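PDB 6CL6: tail fiber protein from Pseudomonas aeruginosa, which probably forms the receptor-binding end of the trimeric tail fibre of an R-type pyocin, a contractile injection particle, and so recognises the surface of target bacteria. Local coordinates for residues N139-V144 against Y194-H199; V173-A176 against F180-Q183; N64-G69 against L115-C120; W206-M209 against G213-N216; S48-A53 against Y100-Y105. All coordinates share one frame; numbering follows the deposited sequence.

Interaction 1: residues N139-V144 against Y194-H199. With EDO (1,2-ethanediol), chain T.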
# COMPACT_ATOMS: atom_id res chain seq x y z
N ASN A 139 24.52 30.84 9.98
CA ASN A 139 23.69 30.78 8.79
C ASN A 139 24.47 30.04 7.70
O ASN A 139 25.51 30.54 7.22
CB ASN A 139 23.31 32.18 8.35
CG ASN A 139 22.31 32.19 7.22
OD1 ASN A 139 22.10 31.18 6.49
ND2 ASN A 139 21.66 33.32 7.05
N LEU A 140 24.00 28.86 7.32
CA LEU A 140 24.74 28.07 6.36
C LEU A 140 24.86 28.77 5.02
O LEU A 140 25.74 28.41 4.24
CB LEU A 140 24.13 26.69 6.16
CG LEU A 140 24.12 25.78 7.39
CD1 LEU A 140 23.84 24.35 6.99
CD2 LEU A 140 25.42 25.83 8.18
N ASP A 141 24.00 29.76 4.75
CA ASP A 141 24.15 30.57 3.56
C ASP A 141 25.48 31.32 3.56
O ASP A 141 25.91 31.80 2.50
CB ASP A 141 23.01 31.60 3.42
CG ASP A 141 21.69 30.99 2.98
OD1 ASP A 141 21.58 29.77 2.91
OD2 ASP A 141 20.72 31.78 2.68
N SER A 142 26.10 31.48 4.71
CA SER A 142 27.39 32.17 4.80
C SER A 142 28.58 31.25 4.57
O SER A 142 29.72 31.71 4.53
CB SER A 142 27.53 32.83 6.18
OG SER A 142 27.79 31.84 7.18
N MET A 143 28.35 29.95 4.43
CA MET A 143 29.43 28.98 4.25
C MET A 143 29.63 28.79 2.75
O MET A 143 29.08 27.89 2.11
CB MET A 143 29.09 27.68 4.96
CG MET A 143 28.83 27.85 6.45
SD MET A 143 30.22 28.50 7.39
CE MET A 143 31.37 27.11 7.27
N VAL A 144 30.43 29.70 2.17
CA VAL A 144 30.53 29.79 0.71
C VAL A 144 31.95 29.54 0.21
O VAL A 144 32.27 29.88 -0.92
CB VAL A 144 30.01 31.16 0.22
CG1 VAL A 144 28.49 31.26 0.43
CG2 VAL A 144 30.71 32.29 0.97
N TYR A 194 21.45 15.48 2.69
CA TYR A 194 20.83 16.59 1.99
C TYR A 194 21.79 17.28 1.05
O TYR A 194 22.99 17.32 1.31
CB TYR A 194 20.35 17.67 2.97
CG TYR A 194 19.25 17.22 3.93
CD1 TYR A 194 19.56 16.47 5.06
CD2 TYR A 194 17.96 17.56 3.70
CE1 TYR A 194 18.58 16.08 5.91
CE2 TYR A 194 16.97 17.18 4.57
CZ TYR A 194 17.28 16.44 5.67
OH TYR A 194 16.27 16.06 6.54
N PHE A 195 21.24 17.91 -0.00
CA PHE A 195 22.10 18.69 -0.88
C PHE A 195 21.38 19.92 -1.44
O PHE A 195 20.15 19.94 -1.59
CB PHE A 195 22.69 17.80 -2.00
CG PHE A 195 21.68 17.12 -2.82
CD1 PHE A 195 21.14 15.90 -2.42
CD2 PHE A 195 21.24 17.68 -4.01
CE1 PHE A 195 20.15 15.27 -3.20
CE2 PHE A 195 20.28 17.06 -4.80
CZ PHE A 195 19.72 15.85 -4.39
N ARG A 196 22.15 20.96 -1.74
CA ARG A 196 21.60 22.15 -2.36
C ARG A 196 22.74 22.91 -3.05
O ARG A 196 23.93 22.58 -2.91
CB ARG A 196 20.87 23.05 -1.36
CG ARG A 196 21.79 23.86 -0.44
CD ARG A 196 21.05 24.82 0.49
NE ARG A 196 22.00 25.53 1.36
CZ ARG A 196 21.77 26.69 1.96
NH1 ARG A 196 20.59 27.30 1.82
NH2 ARG A 196 22.72 27.26 2.70
N CYS A 197 22.35 23.95 -3.78
CA CYS A 197 23.28 24.80 -4.53
C CYS A 197 22.83 26.25 -4.51
O CYS A 197 21.64 26.54 -4.75
CB CYS A 197 23.37 24.35 -5.99
SG CYS A 197 24.52 25.27 -7.05
N ARG A 198 23.79 27.16 -4.29
CA ARG A 198 23.55 28.59 -4.50
C ARG A 198 23.83 28.91 -5.95
O ARG A 198 24.99 28.86 -6.40
CB ARG A 198 24.40 29.45 -3.59
CG ARG A 198 23.90 30.92 -3.60
CD ARG A 198 24.84 31.82 -2.85
NE ARG A 198 26.01 32.12 -3.66
CZ ARG A 198 27.03 32.87 -3.23
NH1 ARG A 198 27.02 33.36 -2.02
NH2 ARG A 198 28.06 33.07 -4.03
N HIS A 199 22.79 29.26 -6.69
CA HIS A 199 22.91 29.52 -8.13
C HIS A 199 22.69 31.01 -8.36
O HIS A 199 21.63 31.54 -8.01
CB HIS A 199 21.90 28.70 -8.93
CG HIS A 199 21.91 29.05 -10.38
ND1 HIS A 199 20.79 29.42 -11.07
CD2 HIS A 199 22.94 29.13 -11.26
CE1 HIS A 199 21.11 29.68 -12.33
NE2 HIS A 199 22.41 29.51 -12.47
C1 EDO T . 22.81 27.22 -15.13
O1 EDO T . 22.37 28.57 -15.15
C2 EDO T . 21.97 26.42 -16.12
O2 EDO T . 22.52 26.61 -17.43
O HOH W 1 25.14 33.12 0.32

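Interaction 2: residues V173-A176 against F180-Q183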
# COMPACT_ATOMS: atom_id res chain seq x y z
N VAL A 173 31.18 21.90 1.58
CA VAL A 173 31.00 23.00 0.65
C VAL A 173 31.93 22.78 -0.53
O VAL A 173 33.15 22.70 -0.35
CB VAL A 173 31.26 24.35 1.30
CG1 VAL A 173 30.99 25.48 0.30
CG2 VAL A 173 30.45 24.54 2.55
N TYR A 174 31.37 22.74 -1.73
CA TYR A 174 32.11 22.71 -2.99
C TYR A 174 31.83 24.02 -3.71
O TYR A 174 30.86 24.14 -4.48
CB TYR A 174 31.75 21.49 -3.82
CG TYR A 174 31.79 20.20 -3.04
CD1 TYR A 174 32.99 19.59 -2.71
CD2 TYR A 174 30.62 19.58 -2.65
CE1 TYR A 174 33.03 18.43 -2.02
CE2 TYR A 174 30.65 18.41 -1.96
CZ TYR A 174 31.87 17.83 -1.64
OH TYR A 174 31.93 16.65 -0.97
N ALA A 175 32.72 24.99 -3.49
CA ALA A 175 32.56 26.33 -4.07
C ALA A 175 33.13 26.30 -5.49
O ALA A 175 34.25 26.75 -5.78
CB ALA A 175 33.23 27.37 -3.18
N ALA A 176 32.33 25.74 -6.40
CA ALA A 176 32.79 25.59 -7.78
C ALA A 176 33.09 26.93 -8.40
O ALA A 176 34.14 27.12 -9.03
CB ALA A 176 31.74 24.86 -8.62
N PHE A 180 27.90 29.13 -8.55
CA PHE A 180 27.54 27.73 -8.29
C PHE A 180 28.30 27.27 -7.03
O PHE A 180 29.46 26.84 -7.11
CB PHE A 180 27.87 26.83 -9.47
CG PHE A 180 27.09 27.13 -10.72
CD1 PHE A 180 27.57 28.07 -11.64
CD2 PHE A 180 25.91 26.45 -10.99
CE1 PHE A 180 26.86 28.34 -12.80
CE2 PHE A 180 25.21 26.69 -12.14
CZ PHE A 180 25.69 27.66 -13.05
N ILE A 181 27.66 27.44 -5.88
CA ILE A 181 28.18 27.01 -4.59
C ILE A 181 27.36 25.80 -4.17
O ILE A 181 26.16 25.94 -3.90
CB ILE A 181 28.09 28.09 -3.51
CG1 ILE A 181 28.74 29.40 -3.92
CG2 ILE A 181 28.70 27.55 -2.19
CD1 ILE A 181 30.22 29.35 -4.11
N TYR A 182 27.96 24.63 -4.14
CA TYR A 182 27.25 23.39 -3.77
C TYR A 182 27.52 23.08 -2.30
O TYR A 182 28.64 23.29 -1.80
CB TYR A 182 27.72 22.24 -4.66
CG TYR A 182 27.34 22.39 -6.11
CD1 TYR A 182 28.12 23.12 -7.00
CD2 TYR A 182 26.19 21.79 -6.60
CE1 TYR A 182 27.77 23.27 -8.31
CE2 TYR A 182 25.85 21.90 -7.94
CZ TYR A 182 26.61 22.65 -8.77
OH TYR A 182 26.27 22.78 -10.10
N GLN A 183 26.50 22.56 -1.61
CA GLN A 183 26.62 22.07 -0.25
C GLN A 183 25.95 20.69 -0.13
O GLN A 183 24.94 20.42 -0.78
CB GLN A 183 25.98 23.03 0.78
CG GLN A 183 26.55 24.43 0.76
CD GLN A 183 25.92 25.33 1.80
OE1 GLN A 183 24.72 25.20 2.09
NE2 GLN A 183 26.73 26.24 2.37

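Interaction 3: residues N64-G69 against L115-C120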
# COMPACT_ATOMS: atom_id res chain seq x y z
N ASN A 64 54.12 40.94 -7.74
CA ASN A 64 54.53 39.67 -8.36
C ASN A 64 54.73 38.56 -7.35
O ASN A 64 55.02 37.43 -7.76
CB ASN A 64 55.81 39.88 -9.19
CG ASN A 64 55.51 40.51 -10.55
OD1 ASN A 64 54.44 40.34 -11.08
ND2 ASN A 64 56.46 41.26 -11.10
N GLY A 65 54.59 38.85 -6.03
CA GLY A 65 54.51 37.83 -5.03
C GLY A 65 53.18 37.07 -5.12
O GLY A 65 52.36 37.32 -6.00
N PRO A 66 52.97 36.12 -4.19
CA PRO A 66 51.83 35.20 -4.33
C PRO A 66 50.47 35.77 -3.94
O PRO A 66 49.44 35.32 -4.46
CB PRO A 66 52.21 34.02 -3.42
CG PRO A 66 53.14 34.64 -2.38
CD PRO A 66 53.88 35.72 -3.11
N VAL A 67 50.42 36.74 -3.03
CA VAL A 67 49.14 37.27 -2.56
C VAL A 67 49.19 38.80 -2.55
O VAL A 67 49.84 39.40 -1.69
CB VAL A 67 48.73 36.74 -1.19
CG1 VAL A 67 47.33 37.26 -0.85
CG2 VAL A 67 48.76 35.25 -1.12
N ALA A 68 48.48 39.42 -3.49
CA ALA A 68 48.54 40.86 -3.65
C ALA A 68 48.14 41.58 -2.36
O ALA A 68 47.16 41.21 -1.69
CB ALA A 68 47.64 41.30 -4.80
N GLY A 69 48.91 42.61 -2.03
CA GLY A 69 48.71 43.34 -0.79
C GLY A 69 49.40 42.79 0.42
O GLY A 69 49.33 43.43 1.48
N LEU A 115 56.47 31.15 -14.04
CA LEU A 115 55.17 30.50 -13.98
C LEU A 115 54.39 31.03 -12.79
O LEU A 115 54.96 31.67 -11.90
CB LEU A 115 55.35 29.01 -13.89
CG LEU A 115 56.20 28.34 -14.95
CD1 LEU A 115 56.14 26.83 -14.77
CD2 LEU A 115 55.75 28.75 -16.37
N PRO A 116 53.07 30.85 -12.76
CA PRO A 116 52.29 31.34 -11.63
C PRO A 116 52.64 30.62 -10.35
O PRO A 116 53.06 29.46 -10.34
CB PRO A 116 50.83 31.04 -12.03
CG PRO A 116 50.87 30.80 -13.49
CD PRO A 116 52.21 30.21 -13.78
N TRP A 117 52.45 31.34 -9.23
CA TRP A 117 52.67 30.73 -7.93
C TRP A 117 51.71 29.57 -7.69
O TRP A 117 50.52 29.65 -8.02
CB TRP A 117 52.49 31.78 -6.84
CG TRP A 117 53.51 32.80 -6.77
CD1 TRP A 117 53.46 34.04 -7.30
CD2 TRP A 117 54.77 32.71 -6.08
NE1 TRP A 117 54.59 34.74 -7.00
CE2 TRP A 117 55.42 33.95 -6.24
CE3 TRP A 117 55.41 31.71 -5.36
CZ2 TRP A 117 56.66 34.21 -5.72
CZ3 TRP A 117 56.66 31.97 -4.83
CH2 TRP A 117 57.27 33.21 -5.02
N GLN A 118 52.22 28.50 -7.11
CA GLN A 118 51.44 27.35 -6.70
C GLN A 118 51.44 27.28 -5.18
O GLN A 118 52.48 27.45 -4.52
CB GLN A 118 52.03 26.08 -7.30
CG GLN A 118 51.45 24.76 -6.81
CD GLN A 118 49.99 24.55 -7.20
OE1 GLN A 118 49.09 25.14 -6.62
NE2 GLN A 118 49.77 23.76 -8.22
N ARG A 119 50.28 27.03 -4.61
CA ARG A 119 50.18 26.99 -3.17
C ARG A 119 50.70 25.67 -2.62
O ARG A 119 50.45 24.61 -3.19
CB ARG A 119 48.72 27.14 -2.72
CG ARG A 119 48.62 27.25 -1.24
CD ARG A 119 47.59 28.24 -0.84
NE ARG A 119 47.43 28.28 0.61
CZ ARG A 119 46.34 28.73 1.22
NH1 ARG A 119 45.33 29.16 0.48
NH2 ARG A 119 46.26 28.75 2.55
N CYS A 120 51.40 25.74 -1.48
CA CYS A 120 51.95 24.57 -0.83
C CYS A 120 51.22 24.17 0.44
O CYS A 120 50.94 22.99 0.63
CB CYS A 120 53.44 24.78 -0.51
SG CYS A 120 54.43 25.00 -1.99

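Interaction 4: residues W206-M209 against G213-N216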
# COMPACT_ATOMS: atom_id res chain seq x y z
N TRP A 206 16.88 22.79 -0.07
CA TRP A 206 17.54 21.52 0.21
C TRP A 206 16.73 20.38 -0.39
O TRP A 206 15.49 20.41 -0.37
CB TRP A 206 17.70 21.33 1.72
CG TRP A 206 18.72 22.18 2.39
CD1 TRP A 206 18.50 23.31 3.14
CD2 TRP A 206 20.13 21.93 2.46
NE1 TRP A 206 19.70 23.79 3.64
CE2 TRP A 206 20.71 22.95 3.23
CE3 TRP A 206 20.97 20.96 1.89
CZ2 TRP A 206 22.09 23.03 3.46
CZ3 TRP A 206 22.32 21.02 2.12
CH2 TRP A 206 22.88 22.04 2.90
N ARG A 207 17.43 19.40 -0.96
CA ARG A 207 16.85 18.13 -1.36
C ARG A 207 17.18 17.10 -0.28
O ARG A 207 18.32 17.02 0.20
CB ARG A 207 17.39 17.68 -2.70
CG ARG A 207 17.09 18.63 -3.83
CD ARG A 207 15.60 18.89 -3.96
NE ARG A 207 15.19 18.94 -5.36
CZ ARG A 207 14.00 19.35 -5.77
NH1 ARG A 207 13.10 19.76 -4.89
NH2 ARG A 207 13.72 19.35 -7.07
N ARG A 208 16.19 16.34 0.11
CA ARG A 208 16.33 15.32 1.15
C ARG A 208 16.28 13.93 0.52
O ARG A 208 15.27 13.55 -0.10
CB ARG A 208 15.21 15.47 2.19
CG ARG A 208 15.35 14.50 3.34
CD ARG A 208 14.17 14.61 4.27
NE ARG A 208 14.35 13.72 5.41
CZ ARG A 208 14.19 12.40 5.35
NH1 ARG A 208 13.88 11.82 4.21
NH2 ARG A 208 14.36 11.65 6.44
N MET A 209 17.35 13.18 0.70
CA MET A 209 17.38 11.79 0.22
C MET A 209 16.31 10.95 0.91
O MET A 209 16.10 11.06 2.11
CB MET A 209 18.76 11.19 0.48
CG MET A 209 18.94 9.77 0.01
SD MET A 209 20.44 8.98 0.67
CE MET A 209 21.75 9.94 0.02
N GLY A 213 15.60 3.88 6.12
CA GLY A 213 15.04 4.22 7.41
C GLY A 213 13.75 5.02 7.34
O GLY A 213 13.01 5.07 8.33
N ASP A 214 13.46 5.64 6.20
CA ASP A 214 12.25 6.41 6.06
C ASP A 214 11.03 5.53 5.81
O ASP A 214 9.98 5.73 6.42
CB ASP A 214 12.38 7.40 4.89
CG ASP A 214 13.41 8.46 5.16
OD1 ASP A 214 13.47 8.91 6.31
OD2 ASP A 214 14.14 8.82 4.19
N PHE A 215 11.13 4.63 4.83
CA PHE A 215 10.03 3.75 4.46
C PHE A 215 10.59 2.59 3.66
O PHE A 215 11.70 2.64 3.13
CB PHE A 215 8.96 4.46 3.61
CG PHE A 215 9.44 4.88 2.26
CD1 PHE A 215 10.10 6.09 2.10
CD2 PHE A 215 9.26 4.06 1.15
CE1 PHE A 215 10.55 6.48 0.82
CE2 PHE A 215 9.72 4.43 -0.10
CZ PHE A 215 10.38 5.64 -0.26
N ASN A 216 9.78 1.54 3.57
CA ASN A 216 10.05 0.35 2.78
C ASN A 216 8.96 0.28 1.72
O ASN A 216 7.78 0.22 2.07
CB ASN A 216 10.06 -0.90 3.68
CG ASN A 216 10.39 -2.18 2.91
OD1 ASN A 216 10.39 -2.21 1.68
ND2 ASN A 216 10.66 -3.25 3.65

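Interaction 5: residues S48-A53 against Y100-Y105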
# COMPACT_ATOMS: atom_id res chain seq x y z
N SER A 48 60.76 45.39 -3.40
CA SER A 48 61.47 44.87 -4.56
C SER A 48 60.65 43.85 -5.35
O SER A 48 59.88 43.07 -4.79
CB SER A 48 62.79 44.24 -4.11
OG SER A 48 63.66 45.24 -3.56
N ASP A 49 60.85 43.85 -6.66
CA ASP A 49 60.17 42.91 -7.57
C ASP A 49 60.82 41.52 -7.45
O ASP A 49 61.98 41.35 -7.81
CB ASP A 49 60.23 43.41 -9.01
CG ASP A 49 59.46 42.54 -9.99
OD1 ASP A 49 58.94 41.47 -9.59
OD2 ASP A 49 59.37 42.90 -11.18
N PRO A 50 60.10 40.51 -7.00
CA PRO A 50 60.72 39.17 -6.96
C PRO A 50 61.03 38.61 -8.33
O PRO A 50 61.87 37.71 -8.44
CB PRO A 50 59.67 38.32 -6.20
CG PRO A 50 58.37 39.02 -6.43
CD PRO A 50 58.69 40.49 -6.53
N ASN A 51 60.42 39.14 -9.40
CA ASN A 51 60.74 38.66 -10.74
C ASN A 51 62.20 38.94 -11.11
O ASN A 51 62.80 38.20 -11.90
CB ASN A 51 59.84 39.32 -11.79
CG ASN A 51 58.46 38.71 -11.85
OD1 ASN A 51 57.94 38.13 -10.88
ND2 ASN A 51 57.83 38.83 -13.03
N THR A 52 62.78 39.99 -10.54
CA THR A 52 64.14 40.37 -10.85
C THR A 52 65.09 40.06 -9.69
O THR A 52 66.19 40.65 -9.59
CB THR A 52 64.22 41.86 -11.26
OG1 THR A 52 63.71 42.70 -10.22
CG2 THR A 52 63.42 42.08 -12.49
N ALA A 53 64.72 39.10 -8.86
CA ALA A 53 65.54 38.73 -7.71
C ALA A 53 66.92 38.24 -8.13
O ALA A 53 67.08 37.47 -9.08
CB ALA A 53 64.83 37.63 -6.91
N TYR A 100 53.99 29.20 -0.74
CA TYR A 100 53.81 29.12 -2.18
C TYR A 100 55.16 28.79 -2.83
O TYR A 100 56.22 29.05 -2.26
CB TYR A 100 53.27 30.44 -2.78
CG TYR A 100 51.92 30.79 -2.23
CD1 TYR A 100 51.79 31.38 -0.97
CD2 TYR A 100 50.75 30.55 -2.99
CE1 TYR A 100 50.54 31.70 -0.45
CE2 TYR A 100 49.50 30.89 -2.48
CZ TYR A 100 49.41 31.45 -1.20
OH TYR A 100 48.19 31.75 -0.66
N VAL A 101 55.10 28.26 -4.05
CA VAL A 101 56.30 27.95 -4.83
C VAL A 101 56.06 28.36 -6.28
O VAL A 101 54.92 28.29 -6.79
CB VAL A 101 56.67 26.45 -4.71
CG1 VAL A 101 55.59 25.58 -5.39
CG2 VAL A 101 58.03 26.20 -5.32
N ARG A 102 57.13 28.82 -6.94
CA ARG A 102 57.08 29.11 -8.39
C ARG A 102 58.47 28.93 -9.02
O ARG A 102 59.45 28.56 -8.35
CB ARG A 102 56.51 30.49 -8.70
CG ARG A 102 57.44 31.66 -8.44
CD ARG A 102 56.92 32.94 -9.06
NE ARG A 102 57.83 34.05 -8.76
CZ ARG A 102 57.74 35.25 -9.28
NH1 ARG A 102 56.76 35.54 -10.10
NH2 ARG A 102 58.64 36.16 -8.95
N VAL A 103 58.54 29.17 -10.32
CA VAL A 103 59.72 28.83 -11.09
C VAL A 103 59.82 29.73 -12.31
O VAL A 103 58.82 30.08 -12.94
CB VAL A 103 59.73 27.34 -11.46
CG1 VAL A 103 58.61 27.04 -12.41
CG2 VAL A 103 61.08 26.95 -12.07
N SER A 104 61.05 30.12 -12.63
CA SER A 104 61.36 30.71 -13.91
C SER A 104 62.32 29.80 -14.69
O SER A 104 63.40 29.45 -14.19
CB SER A 104 61.97 32.10 -13.78
OG SER A 104 62.40 32.57 -15.07
N TYR A 105 61.95 29.46 -15.92
CA TYR A 105 62.82 28.70 -16.80
C TYR A 105 62.70 29.26 -18.20
O TYR A 105 61.60 29.45 -18.71
CB TYR A 105 62.47 27.20 -16.83
CG TYR A 105 63.22 26.53 -17.97
CD1 TYR A 105 64.55 26.14 -17.83
CD2 TYR A 105 62.63 26.39 -19.22
CE1 TYR A 105 65.24 25.58 -18.87
CE2 TYR A 105 63.33 25.84 -20.29
CZ TYR A 105 64.62 25.45 -20.11
OH TYR A 105 65.34 24.89 -21.16

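Interaction 1: residues N139-V144 against Y194-H199
Asp141 OD1 is gripped by both terminal nitrogens of one guanidinium: Arg196 NH2 lies 2.8 Å from Asp141 OD1, and Arg196 NH1 lies 2.9 Å from that same oxygen. The two N-H groups converge end-on, in the guanidinium plane, and meet the oxygen nearly along its C-O bond. Sharing one acceptor bends both bonds, with N-H...O angles of 136° and 141°. Carboxylate and guanidinium are turned 28° against each other while the two side chains cross at about a right angle. An arginine suits the site because it must span from a strand to a separate loop: Arg196 runs extended from CG to NE, and NE is left to bond Gln183 OE1 of the neighbouring strand. Trp203 adds a cation-pi contact to the same group, and the backbone C of Leu140 sits at the guanidinium edge.

The acid is presented by a short 3-10 turn. Asn139 OD1 accepts from Asp141 N at 2.9 Å, the donor standing above the amide carbonyl plane, an Asx turn; Ser142 OG returns to Asn139 O at 2.6 Å. Farther along, Arg198 bends at chi3 and brings NH1 to 3.5 Å from Val144 CG1. A water bridges Arg198 NH1 and Asp141 O, while NH2 of this arginine bonds Ser178 O. An arginine from strand 193-199 and an aspartate held by the Asx turn of Asn139 tie the loop between strands 132-133 and 147-151 across the face of the mixed sheet, an arrangement typical of a partly buried salt bridge between sheet and connecting loop.

Interaction 2: residues V173-A176 against F180-Q183
Tyr174 and Tyr182 face each other across the two strands of a beta hairpin, their CB atoms 4.2 Å apart and their rings on the same side of the sheet. They form an antiparallel hydrogen-bonded pair: Tyr174 N gives its hydrogen to Tyr182 O at 2.8 Å, and Tyr182 N answers to Tyr174 O at 3.0 Å. Both side chains take chi1 near -60°, with CG anti to the carbonyl carbon, yet the rings do not stack. The Tyr182 ring presents its edge to Tyr174 O and to the methyl of Ala176, whose CB is 4.3 Å from Tyr182 CE1. Tyr174 instead meets His172 of the second subunit edge to face and packs on Leu170 of that subunit, and Tyr182 packs on its Gly169.

The opposite face carries Val173, Ala175, Ile181 and Gln183. Val173 and Gln183 form a non-hydrogen-bonded pair and lie side by side, pointing the same way, with Val173 CG2 4.1 Å from Gln183 NE2. Val173 CG1 touches Ile181 CG2 at 4.0 Å, and the far end of the isoleucine, CD1, rests 3.7 Å from Ala175 CB. The small alanine leaves room for that bent isoleucine chain, and beta-branched residues suit extended strands.

The two faces thus differ in chemistry. Aromatic rings suit the one turned to another subunit, where a broad flat group can pack. The other is aliphatic apart from Gln183, whose buried amide is satisfied by Arg196 NE at OE1 and by the carbonyls of Leu140 and Met143 at NE2, so burying it need cost little.

Interaction 3: residues N64-G69 against L115-C120
Polar and apolar contacts meet on the indole of Trp117. The polar one is a single bond: Trp117 NE1 donates to the backbone oxygen Asn64 O at 2.8 Å. It is almost straight, 175° at the hydrogen, with the oxygen in the plane of the indole. This fixes the rotation of the ring, whose CG stands anti to the carbonyl carbon (chi1 -70°).

The apolar contact comes over a face. Pro66 CB sits 3.9 Å from the centroid of the Trp117 five-membered ring, only 16° off its normal, a CH-pi contact, while Pro66 CD reaches Trp117 CE2 at 3.9 Å. Proline is apt here, since its rigid ring lays several C-H groups against a flat surface. Tryptophan suits the place because its indole offers a broad face and an in-plane N-H together.

The indole also packs against Ile74, Gln88, Ala90 and Arg102, so the loop between strands 57-60 and 72-79 is laid onto the antiparallel sheet. Asn64 ND2 has its own partner in Asp49 OD1. The straight N-H bond probably holds the indole edge at Asn64 O, while the electron-rich face takes Pro66 by dispersion and weak CH-pi attraction.

Interaction 4: residues W206-M209 against G213-N216
Extended from CG to NE (chi1 -176°) and then turned at chi4 (-75°), Arg208 reaches beyond the end of its strand to meet Asp214, whose CG lies beside its backbone N. The result is a bidentate, end-on salt bridge between the last strand of the mixed sheet, 202-208, and the loop that leaves it. Arg208 NH2 lies 2.9 Å from Asp214 OD1, and Arg208 NH1 lies 3.0 Å from Asp214 OD2, so each nitrogen has its own oxygen and both bonds are fairly straight.

The side chains approach from opposite directions. Both oxygens lie close to the guanidinium plane, but the carboxylate is turned out of it, so the pair is twisted and not coplanar: OD1 is met on its syn side, whereas OD2 is approached from above the carboxylate plane. Arginine suits the place because it can span from Arg208 CA to Asp214 CA, 11.0 Å apart, and because its flat end can serve several acceptors. Arg208 NH2 has a second acid in Glu191, and NE makes a weak bond to Tyr194 OH. A short aspartate suits the other side, since OD2 can also accept from the backbone N of His211 and so brace the turn between the segments.

Here the chain passes from the sheet to the thin stalk that follows. Met209 packs on its counterparts in both other subunits, and Phe215 stacks on Trp210 of the third subunit, so the salt bridge lies close to the trimer interface. Met209 O comes 3.6 Å from Asp214 OD2, an approach of two acceptors and no bond.

Interaction 5: residues S48-A53 against Y100-Y105
Unusually, a neutral amide oxygen takes both end nitrogens of an arginine: Asn51 OD1 accepts from Arg102 NH2 at 2.8 Å and from Arg102 NH1 at 3.0 Å. Both donors reach it from the same face of the amide plane, tilted about 30° from it, while the oxygen lies close to the guanidinium plane. The amide and guanidinium planes are 45° apart. Arg102 gets there with CG wedged between backbone N and carbonyl carbon (chi1 75°) and an otherwise extended chain.

Pro50 abuts the same nitrogen, its CB 3.6 Å from Arg102 NH2, and its ring suits the start of the 3-10 turn that carries Asn51. Asp49 OD1 accepts from Asn51 N at 2.8 Å, an Asx turn that sets the asparagine in place. Around the arginine, NE bonds Gln88 OE1 and Trp114 makes a cation-pi contact. The loop before strand 57-60 is thereby fastened to strand 99-104 of the five-stranded sheet.

With asparagine as acceptor, the pair probably keeps a net positive charge in a buried setting. The tryptophan face, and perhaps the Asp49 carboxylate, whose OD1 lies 5.4 Å from Arg102 NH2, would ease that charge.

In the fold
The five contacts fall into two groups along the fibre. Interactions 3 and 5 share the five-stranded sheet, with centres about 9 Å apart, joined by backbone bonds between strands 99-104 and 118-119 and by Trp117 packing on Arg102. Interactions 1, 2 and 4 share the next, mixed sheet: interactions 1 and 2 have centres about 7 Å apart, linked by Arg196 to Gln183, and the centres of interactions 1 and 4 are about 19 Å apart. Interactions 1 and 5, centres about 38 Å apart, are alike: each arginine grips the side chain two residues after the Asx residue of a turn, suggesting related modules. All five touch the second subunit. His199 weakly bonds a 1,2-ethanediol, probably from crystallisation.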